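Local structure of START domain-containing protein 10 (Homo sapiens, 6SER) at residues P25-R34 against S135-M146; P78-L86 against I173-I183. The protein binds phosphatidylcholine and phosphatidylethanolamine and transfers them between membranes, preferring species with a palmitoyl or stearoyl chain at sn-1 and an unsaturated chain at sn-2. All coordinates share one frame; numbering follows the deposited sequence.

Interactions 1 and 2, whose centres lie about 15 Å apart, each set a helix against a hairpin of the same curved sheet. Along the chain they interleave: helix 27-38, helix 79-87, then the hairpin of strands 127-139 and 142-151, then that of strands 161-175 and 181-190. The two hairpins are neighbours, strand 142-151 pairing antiparallel with strand 161-175. The sheet has a helix on each side of it, since Ile144 and Met146 point to helix 27-38 while the side chains of Tyr143 and Ile145 touch helix 79-87. Helix 27-38 thus packs on the back of a START-domain sheet whose other side receives helix 79-87, the long helix 197-227 and, in this family, the lipid.

Interaction 1: P25-R34 against S135-M146; sequences PDDQDFRSFR and SWLPMGADYIIM
Phe30 is the main bump of the helix, and its ring slots between Leu137 and Met146 of the hairpin. The methyl CE of Met146 sits over the centre of one ring face, 3.7 Å from the centroid; CB of Leu137 lies over the opposite face, offset toward the rim, 3.8 Å from the same centroid. Both are CH-pi contacts. The ring edge meets the CG2 methyl of Ile144 at CD1 (3.6 Å) and the Ser135-Trp136 backbone near CZ, so parts of the edge are lined as well. Met146 fills the complementary hollow made by the helix and the loop before it; bent at chi3 (-77°), it brings CE against both Phe30 and Pro25, while SD lies 3.5 Å from CB of Phe33 and makes oblique Met-aromatic contacts with both phenylalanine rings. The fit is tight at Pro25, where CB comes within 3.3 Å of Met146 CE. Ile144 is split between two hollows, CG2 lying between the phenylalanine rings and CD1 reaching CB of Arg34 at 3.6 Å. At the helix start a water donates to both Pro25 O and Ser135 OG, which is also hydrogen-bonded to the backbone O of Asn111. Asp26 and Asp29 form a capping box there. Helix 27-34 runs at 104° to strand 142-146, an alpha-on-beta layer typical of the N-terminal helix of START domains, laid across the outside of the curved sheet.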
loop_
_atom_site.group_PDB
_atom_site.type_symbol
_atom_site.label_atom_id
_atom_site.label_comp_id
_atom_site.label_asym_id
_atom_site.label_seq_id
_atom_site.Cartn_x
_atom_site.Cartn_y
_atom_site.Cartn_z
ATOM N N PRO A 25 6.469 -11.561 5.757
ATOM C CA PRO A 25 7.405 -11.507 4.629
ATOM C C PRO A 25 8.836 -11.765 5.071
ATOM O O PRO A 25 9.322 -11.173 6.036
ATOM C CB PRO A 25 7.223 -10.081 4.100
ATOM C CG PRO A 25 5.818 -9.725 4.476
ATOM C CD PRO A 25 5.581 -10.387 5.800
ATOM N N ASP A 26 9.506 -12.675 4.373
ATOM C CA ASP A 26 10.893 -12.946 4.695
ATOM C C ASP A 26 11.793 -12.084 3.818
ATOM O O ASP A 26 11.333 -11.226 3.062
ATOM C CB ASP A 26 11.205 -14.436 4.560
ATOM C CG ASP A 26 11.090 -14.945 3.138
ATOM O OD1 ASP A 26 10.700 -14.181 2.234
ATOM O OD2 ASP A 26 11.395 -16.134 2.927
ATOM N N ASP A 27 13.097 -12.323 3.917
ATOM C CA ASP A 27 14.058 -11.464 3.239
ATOM C C ASP A 27 13.923 -11.557 1.725
ATOM O O ASP A 27 14.117 -10.566 1.015
ATOM C CB ASP A 27 15.471 -11.831 3.670
ATOM C CG ASP A 27 16.351 -10.625 3.829
ATOM O OD1 ASP A 27 16.563 -10.203 4.983
ATOM O OD2 ASP A 27 16.811 -10.085 2.801
ATOM N N GLN A 28 13.590 -12.740 1.212
ATOM C CA GLN A 28 13.436 -12.897 -0.228
ATOM C C GLN A 28 12.206 -12.158 -0.745
ATOM O O GLN A 28 12.222 -11.650 -1.872
ATOM C CB GLN A 28 13.375 -14.389 -0.577
ATOM C CG GLN A 28 13.032 -14.724 -2.023
ATOM C CD GLN A 28 14.103 -14.304 -3.013
ATOM O OE1 GLN A 28 15.253 -14.051 -2.646
ATOM N NE2 GLN A 28 13.725 -14.228 -4.285
ATOM N N ASP A 29 11.141 -12.066 0.062
ATOM C CA ASP A 29 9.934 -11.373 -0.386
ATOM C C ASP A 29 10.197 -9.888 -0.597
ATOM O O ASP A 29 9.723 -9.299 -1.574
ATOM C CB ASP A 29 8.791 -11.573 0.612
ATOM C CG ASP A 29 8.244 -12.993 0.606
ATOM O OD1 ASP A 29 8.063 -13.571 1.695
ATOM O OD2 ASP A 29 7.993 -13.537 -0.489
ATOM N N PHE A 30 11.032 -9.312 0.236
ATOM C CA PHE A 30 11.413 -7.896 0.107
ATOM C C PHE A 30 12.258 -7.728 -1.152
ATOM O O PHE A 30 12.125 -6.793 -1.857
ATOM C CB PHE A 30 12.142 -7.417 1.354
ATOM C CG PHE A 30 11.232 -7.064 2.490
ATOM C CD1 PHE A 30 10.504 -5.912 2.472
ATOM C CD2 PHE A 30 11.101 -7.882 3.580
ATOM C CE1 PHE A 30 9.681 -5.574 3.523
ATOM C CE2 PHE A 30 10.259 -7.562 4.618
ATOM C CZ PHE A 30 9.558 -6.396 4.594
ATOM N N ARG A 31 13.112 -8.694 -1.427
ATOM C CA ARG A 31 13.996 -8.643 -2.608
ATOM C C ARG A 31 13.165 -8.768 -3.883
ATOM O O ARG A 31 13.308 -7.992 -4.763
ATOM C CB ARG A 31 15.087 -9.704 -2.489
ATOM C CG ARG A 31 16.237 -9.250 -1.612
ATOM C CD ARG A 31 17.538 -9.976 -1.798
ATOM N NE ARG A 31 17.201 -11.366 -1.673
ATOM C CZ ARG A 31 17.592 -12.141 -0.692
ATOM N NH1 ARG A 31 18.393 -11.668 0.243
ATOM N NH2 ARG A 31 17.158 -13.378 -0.648
ATOM N N SER A 32 12.247 -9.704 -3.903
ATOM C CA SER A 32 11.405 -9.912 -5.084
ATOM C C SER A 32 10.620 -8.651 -5.345
ATOM O O SER A 32 10.492 -8.320 -6.458
ATOM C CB SER A 32 10.478 -11.034 -4.877
ATOM O OG SER A 32 11.082 -12.236 -5.205
ATOM N N PHE A 33 10.053 -8.069 -4.309
ATOM C CA PHE A 33 9.281 -6.829 -4.444
ATOM C C PHE A 33 10.151 -5.720 -5.004
ATOM O O PHE A 33 9.771 -5.140 -5.903
ATOM C CB PHE A 33 8.573 -6.473 -3.149
ATOM C CG PHE A 33 7.753 -5.238 -3.277
ATOM C CD1 PHE A 33 6.439 -5.284 -3.647
ATOM C CD2 PHE A 33 8.338 -4.025 -3.125
ATOM C CE1 PHE A 33 5.721 -4.122 -3.796
ATOM C CE2 PHE A 33 7.623 -2.867 -3.274
ATOM C CZ PHE A 33 6.319 -2.921 -3.616
ATOM N N ARG A 34 11.308 -5.482 -4.465
ATOM C CA ARG A 34 12.138 -4.419 -5.026
ATOM C C ARG A 34 12.515 -4.734 -6.467
ATOM O O ARG A 34 12.439 -3.869 -7.349
ATOM C CB ARG A 34 13.401 -4.211 -4.191
ATOM C CG ARG A 34 14.379 -3.262 -4.865
ATOM C CD ARG A 34 15.489 -2.784 -3.934
ATOM N NE ARG A 34 16.699 -3.586 -4.059
ATOM C CZ ARG A 34 17.131 -4.440 -3.138
ATOM N NH1 ARG A 34 16.455 -4.601 -2.010
ATOM N NH2 ARG A 34 18.244 -5.130 -3.343
ATOM N N SER A 135 4.283 -5.228 6.147
ATOM C CA SER A 135 5.630 -5.331 6.691
ATOM C C SER A 135 6.561 -4.345 6.005
ATOM O O SER A 135 6.401 -4.042 4.820
ATOM C CB SER A 135 6.195 -6.737 6.553
ATOM O OG SER A 135 7.349 -6.869 7.368
ATOM N N TRP A 136 7.539 -3.851 6.758
ATOM C CA TRP A 136 8.386 -2.757 6.308
ATOM C C TRP A 136 9.845 -3.042 6.621
ATOM O O TRP A 136 10.167 -3.730 7.592
ATOM C CB TRP A 136 7.968 -1.428 6.949
ATOM C CG TRP A 136 7.775 -1.473 8.435
ATOM C CD1 TRP A 136 8.677 -1.084 9.387
ATOM C CD2 TRP A 136 6.598 -1.894 9.145
ATOM N NE1 TRP A 136 8.138 -1.241 10.645
ATOM C CE2 TRP A 136 6.869 -1.744 10.526
ATOM C CE3 TRP A 136 5.347 -2.379 8.752
ATOM C CZ2 TRP A 136 5.927 -2.062 11.513
ATOM C CZ3 TRP A 136 4.418 -2.709 9.733
ATOM C CH2 TRP A 136 4.711 -2.547 11.094
ATOM N N LEU A 137 10.729 -2.494 5.784
ATOM C CA LEU A 137 12.159 -2.740 5.911
ATOM C C LEU A 137 12.976 -1.586 5.342
ATOM O O LEU A 137 12.985 -1.372 4.121
ATOM C CB LEU A 137 12.543 -4.042 5.197
ATOM C CG LEU A 137 13.970 -4.551 5.413
ATOM C CD1 LEU A 137 14.209 -4.831 6.895
ATOM C CD2 LEU A 137 14.222 -5.802 4.582
ATOM N N PRO A 138 13.750 -0.861 6.144
ATOM C CA PRO A 138 14.675 0.110 5.606
ATOM C C PRO A 138 15.858 -0.675 5.035
ATOM O O PRO A 138 16.298 -1.473 5.678
ATOM C CB PRO A 138 15.149 0.847 6.838
ATOM C CG PRO A 138 14.093 0.549 7.819
ATOM C CD PRO A 138 13.654 -0.855 7.549
ATOM N N MET A 139 16.240 -0.465 3.789
ATOM C CA MET A 139 17.386 -1.202 3.208
ATOM C C MET A 139 18.432 -0.150 2.894
ATOM O O MET A 139 18.396 0.397 1.834
ATOM C CB MET A 139 17.092 -1.961 1.911
ATOM C CG MET A 139 16.135 -3.127 1.974
ATOM S SD MET A 139 16.581 -4.523 3.071
ATOM C CE MET A 139 18.029 -5.203 2.271
ATOM N N GLY A 140 19.281 0.155 3.850
ATOM C CA GLY A 140 20.338 1.146 3.637
ATOM C C GLY A 140 19.747 2.508 3.570
ATOM O O GLY A 140 19.252 2.978 4.548
ATOM N N ALA A 141 19.784 3.087 2.399
ATOM C CA ALA A 141 19.175 4.390 2.177
ATOM C C ALA A 141 17.731 4.298 1.699
ATOM O O ALA A 141 17.029 5.318 1.704
ATOM C CB ALA A 141 19.999 5.189 1.164
ATOM N N ASP A 142 17.273 3.113 1.309
ATOM C CA ASP A 142 15.948 2.916 0.747
ATOM C C ASP A 142 15.002 2.297 1.767
ATOM O O ASP A 142 15.415 1.800 2.816
ATOM C CB ASP A 142 16.018 2.029 -0.494
ATOM C CG ASP A 142 17.015 2.539 -1.503
ATOM O OD1 ASP A 142 17.461 1.744 -2.359
ATOM O OD2 ASP A 142 17.366 3.737 -1.419
ATOM N N TYR A 143 13.714 2.332 1.434
ATOM C CA TYR A 143 12.673 1.749 2.261
ATOM C C TYR A 143 11.725 0.924 1.400
ATOM O O TYR A 143 11.417 1.283 0.258
ATOM C CB TYR A 143 11.856 2.816 2.997
ATOM C CG TYR A 143 12.619 3.812 3.848
ATOM C CD1 TYR A 143 13.038 5.032 3.324
ATOM C CD2 TYR A 143 12.869 3.558 5.193
ATOM C CE1 TYR A 143 13.714 5.968 4.114
ATOM C CE2 TYR A 143 13.531 4.482 5.994
ATOM C CZ TYR A 143 13.956 5.683 5.448
ATOM O OH TYR A 143 14.617 6.585 6.248
ATOM N N ILE A 144 11.244 -0.176 1.969
ATOM C CA ILE A 144 10.169 -0.956 1.369
ATOM C C ILE A 144 9.073 -1.154 2.403
ATOM O O ILE A 144 9.354 -1.511 3.551
ATOM C CB ILE A 144 10.656 -2.320 0.857
ATOM C CG1 ILE A 144 11.655 -2.140 -0.281
ATOM C CG2 ILE A 144 9.477 -3.160 0.399
ATOM C CD1 ILE A 144 12.158 -3.452 -0.847
ATOM N N ILE A 145 7.829 -0.926 1.994
ATOM C CA ILE A 145 6.650 -1.307 2.757
ATOM C C ILE A 145 5.764 -2.111 1.824
ATOM O O ILE A 145 5.373 -1.602 0.768
ATOM C CB ILE A 145 5.877 -0.092 3.287
ATOM C CG1 ILE A 145 6.826 0.963 3.836
ATOM C CG2 ILE A 145 4.924 -0.522 4.379
ATOM C CD1 ILE A 145 6.107 2.176 4.355
ATOM N N MET A 146 5.442 -3.350 2.206
ATOM C CA MET A 146 4.550 -4.219 1.445
ATOM C C MET A 146 3.360 -4.649 2.292
ATOM O O MET A 146 3.410 -4.641 3.526
ATOM C CB MET A 146 5.242 -5.494 0.966
ATOM C CG MET A 146 6.696 -5.353 0.751
ATOM S SD MET A 146 7.374 -6.885 0.147
ATOM C CE MET A 146 7.436 -7.835 1.641
HETATM O O HOH W 1 9.238 -9.137 7.930
#

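Interaction 2: P78-L86 against I173-I183; sequences PAETLYDVL and IQSTGPKSCVI
Leu82 sits astride the ends of Ile173 and Ile183, side chains that rise from adjacent strands of the hairpin, and crosses both at a slant. Its chi1 (-172°, CG anti to the backbone N) directs CG at the hairpin, and chi2 (51°) turns CD2 down to the strand 181-183, 3.4 Å from Ile183 CB and 3.5 Å from Cys181 SG. The first of these is tighter than usual carbon contact. CG rests on both CD1 methyls, 3.8 Å from that of Ile173 and from that of Ile183, so the leucine touches both strands. One turn later, Leu86 meets the two isoleucines differently: its CD1 comes tip to tip with Ile173 CD1 and Ile183 CD1, each at 3.8 Å. The Ile173 chain lies along the helix with its two branches parted, CD1 near the backbone of Tyr83 and at the edge of that ring, CG2 against the methyl of Ala79 (3.6 Å). At the small Ala79 the helix start comes close to the sheet, its CB also facing CB of Cys181 and Ser175. The Tyr83 ring stacks on Tyr143 of the next strand, while Met215 and Cys219 of helix 197-227 touch Leu82. Pro78 CB packs on the Lys179 backbone in the type II turn. The polar link beside it is a water that accepts from Ala79 N, donates to Ser180 O and lies 2.6 Å from Ser175 OG. The chemistry is therefore divided: aliphatic branches and a thiol hold the helix by shape and burial, whereas one bridging water ties Ala79 N, the first helix amide, which by its place has no acceptor one turn back, to the turn end of the hairpin.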
loop_
_atom_site.group_PDB
_atom_site.type_symbol
_atom_site.label_atom_id
_atom_site.label_comp_id
_atom_site.label_asym_id
_atom_site.label_seq_id
_atom_site.Cartn_x
_atom_site.Cartn_y
_atom_site.Cartn_z
ATOM N N PRO A 78 12.600 14.461 1.180
ATOM C CA PRO A 78 13.520 13.351 1.437
ATOM C C PRO A 78 12.778 12.036 1.633
ATOM O O PRO A 78 11.583 11.998 1.937
ATOM C CB PRO A 78 14.247 13.777 2.720
ATOM C CG PRO A 78 13.306 14.705 3.394
ATOM C CD PRO A 78 12.517 15.397 2.315
ATOM N N ALA A 79 13.528 10.944 1.446
ATOM C CA ALA A 79 12.963 9.602 1.561
ATOM C C ALA A 79 12.330 9.365 2.929
ATOM O O ALA A 79 11.284 8.715 3.028
ATOM C CB ALA A 79 14.045 8.557 1.297
ATOM N N GLU A 80 12.959 9.870 3.998
ATOM C CA GLU A 80 12.441 9.637 5.342
ATOM C C GLU A 80 11.086 10.297 5.536
ATOM O O GLU A 80 10.236 9.761 6.254
ATOM C CB GLU A 80 13.430 10.137 6.404
ATOM C CG GLU A 80 14.149 11.431 6.050
ATOM C CD GLU A 80 15.493 11.186 5.364
ATOM O OE1 GLU A 80 16.496 10.945 6.075
ATOM O OE2 GLU A 80 15.549 11.218 4.115
ATOM N N THR A 81 10.858 11.447 4.901
ATOM C CA THR A 81 9.558 12.100 5.018
ATOM C C THR A 81 8.481 11.311 4.285
ATOM O O THR A 81 7.386 11.088 4.817
ATOM C CB THR A 81 9.636 13.528 4.485
ATOM O OG1 THR A 81 10.568 14.279 5.272
ATOM C CG2 THR A 81 8.270 14.191 4.553
ATOM N N LEU A 82 8.778 10.868 3.068
ATOM C CA LEU A 82 7.844 10.002 2.365
ATOM C C LEU A 82 7.579 8.725 3.162
ATOM O O LEU A 82 6.448 8.232 3.198
ATOM C CB LEU A 82 8.395 9.700 0.976
ATOM C CG LEU A 82 7.564 8.974 -0.073
ATOM C CD1 LEU A 82 6.192 9.603 -0.268
ATOM C CD2 LEU A 82 8.346 9.039 -1.334
ATOM N N TYR A 83 8.598 8.211 3.856
ATOM C CA TYR A 83 8.431 7.007 4.670
ATOM C C TYR A 83 7.467 7.253 5.829
ATOM O O TYR A 83 6.560 6.449 6.076
ATOM C CB TYR A 83 9.800 6.545 5.177
ATOM C CG TYR A 83 9.845 5.191 5.869
ATOM C CD1 TYR A 83 9.433 4.027 5.213
ATOM C CD2 TYR A 83 10.337 5.070 7.165
ATOM C CE1 TYR A 83 9.494 2.783 5.841
ATOM C CE2 TYR A 83 10.409 3.831 7.798
ATOM C CZ TYR A 83 9.987 2.695 7.136
ATOM O OH TYR A 83 10.043 1.469 7.773
ATOM N N ASP A 84 7.646 8.369 6.550
ATOM C CA ASP A 84 6.733 8.718 7.638
ATOM C C ASP A 84 5.296 8.805 7.148
ATOM O O ASP A 84 4.364 8.341 7.826
ATOM C CB ASP A 84 7.134 10.057 8.269
ATOM C CG ASP A 84 8.402 9.965 9.096
ATOM O OD1 ASP A 84 8.826 8.836 9.446
ATOM O OD2 ASP A 84 8.966 11.034 9.406
ATOM N N VAL A 85 5.097 9.403 5.972
ATOM C CA VAL A 85 3.748 9.638 5.468
ATOM C C VAL A 85 3.067 8.319 5.127
ATOM O O VAL A 85 1.887 8.113 5.435
ATOM C CB VAL A 85 3.813 10.585 4.259
ATOM C CG1 VAL A 85 2.454 10.690 3.577
ATOM C CG2 VAL A 85 4.321 11.943 4.711
ATOM N N LEU A 86 3.802 7.400 4.498
ATOM C CA LEU A 86 3.235 6.084 4.233
ATOM C C LEU A 86 2.906 5.343 5.523
ATOM O O LEU A 86 1.919 4.603 5.569
ATOM C CB LEU A 86 4.194 5.260 3.375
ATOM C CG LEU A 86 4.319 5.749 1.927
ATOM C CD1 LEU A 86 5.283 4.884 1.118
ATOM C CD2 LEU A 86 2.956 5.785 1.282
ATOM N N ILE A 173 10.838 3.155 -1.781
ATOM C CA ILE A 173 11.340 4.517 -1.696
ATOM C C ILE A 173 12.847 4.448 -1.895
ATOM O O ILE A 173 13.550 3.743 -1.165
ATOM C CB ILE A 173 10.970 5.181 -0.358
ATOM C CG1 ILE A 173 9.454 5.120 -0.117
ATOM C CG2 ILE A 173 11.447 6.641 -0.323
ATOM C CD1 ILE A 173 9.021 5.716 1.204
ATOM N N GLN A 174 13.343 5.132 -2.914
ATOM C CA GLN A 174 14.771 5.182 -3.189
ATOM C C GLN A 174 15.237 6.605 -2.942
ATOM O O GLN A 174 14.731 7.544 -3.573
ATOM C CB GLN A 174 15.071 4.733 -4.619
ATOM C CG GLN A 174 14.865 3.232 -4.829
ATOM C CD GLN A 174 14.772 2.837 -6.291
ATOM O OE1 GLN A 174 13.960 3.382 -7.043
ATOM N NE2 GLN A 174 15.597 1.875 -6.700
ATOM N N SER A 175 16.158 6.769 -1.996
ATOM C CA SER A 175 16.736 8.084 -1.758
ATOM C C SER A 175 17.658 8.465 -2.907
ATOM O O SER A 175 18.481 7.660 -3.351
ATOM C CB SER A 175 17.515 8.107 -0.451
ATOM O OG SER A 175 18.079 9.393 -0.269
ATOM N N THR A 176 17.514 9.691 -3.394
ATOM C CA THR A 176 18.371 10.227 -4.445
ATOM C C THR A 176 19.231 11.367 -3.910
ATOM O O THR A 176 19.536 12.325 -4.618
ATOM C CB THR A 176 17.549 10.695 -5.645
ATOM O OG1 THR A 176 16.644 11.731 -5.238
ATOM C CG2 THR A 176 16.757 9.536 -6.245
ATOM N N GLY A 177 19.632 11.267 -2.647
ATOM C CA GLY A 177 20.351 12.325 -1.984
ATOM C C GLY A 177 19.512 12.957 -0.894
ATOM O O GLY A 177 18.343 12.608 -0.697
ATOM N N PRO A 178 20.088 13.900 -0.157
ATOM C CA PRO A 178 19.292 14.618 0.843
ATOM C C PRO A 178 18.247 15.479 0.151
ATOM O O PRO A 178 18.467 15.987 -0.953
ATOM C CB PRO A 178 20.332 15.464 1.587
ATOM C CG PRO A 178 21.418 15.683 0.565
ATOM C CD PRO A 178 21.453 14.444 -0.291
ATOM N N LYS A 179 17.092 15.604 0.794
ATOM C CA LYS A 179 15.930 16.353 0.314
ATOM C C LYS A 179 15.308 15.823 -0.979
ATOM O O LYS A 179 14.492 16.529 -1.576
ATOM C CB LYS A 179 16.253 17.840 0.120
ATOM C CG LYS A 179 16.742 18.555 1.374
ATOM C CD LYS A 179 17.211 19.964 1.029
ATOM C CE LYS A 179 17.709 20.710 2.253
ATOM N NZ LYS A 179 18.395 21.979 1.870
ATOM N N SER A 180 15.637 14.611 -1.434
ATOM C CA SER A 180 14.992 14.099 -2.641
ATOM C C SER A 180 14.922 12.574 -2.617
ATOM O O SER A 180 15.739 11.902 -1.981
ATOM C CB SER A 180 15.721 14.564 -3.913
ATOM O OG SER A 180 16.953 13.886 -4.069
ATOM N N CYS A 181 13.950 12.031 -3.355
ATOM C CA CYS A 181 13.781 10.585 -3.435
ATOM C C CYS A 181 12.953 10.243 -4.669
ATOM O O CYS A 181 12.388 11.118 -5.332
ATOM C CB CYS A 181 13.114 10.031 -2.172
ATOM S SG CYS A 181 11.402 10.583 -1.998
ATOM N N VAL A 182 12.896 8.945 -4.968
ATOM C CA VAL A 182 11.994 8.387 -5.970
ATOM C C VAL A 182 11.174 7.294 -5.299
ATOM O O VAL A 182 11.729 6.445 -4.593
ATOM C CB VAL A 182 12.758 7.820 -7.183
ATOM C CG1 VAL A 182 11.803 7.158 -8.169
ATOM C CG2 VAL A 182 13.568 8.916 -7.872
ATOM N N ILE A 183 9.861 7.312 -5.507
ATOM C CA ILE A 183 8.975 6.308 -4.930
ATOM C C ILE A 183 8.274 5.564 -6.057
ATOM O O ILE A 183 7.741 6.185 -6.985
ATOM C CB ILE A 183 7.951 6.927 -3.964
ATOM C CG1 ILE A 183 7.045 5.835 -3.379
ATOM C CG2 ILE A 183 7.142 8.022 -4.647
ATOM C CD1 ILE A 183 6.124 6.304 -2.295
HETATM O O HOH W 2 16.350 11.018 0.712
#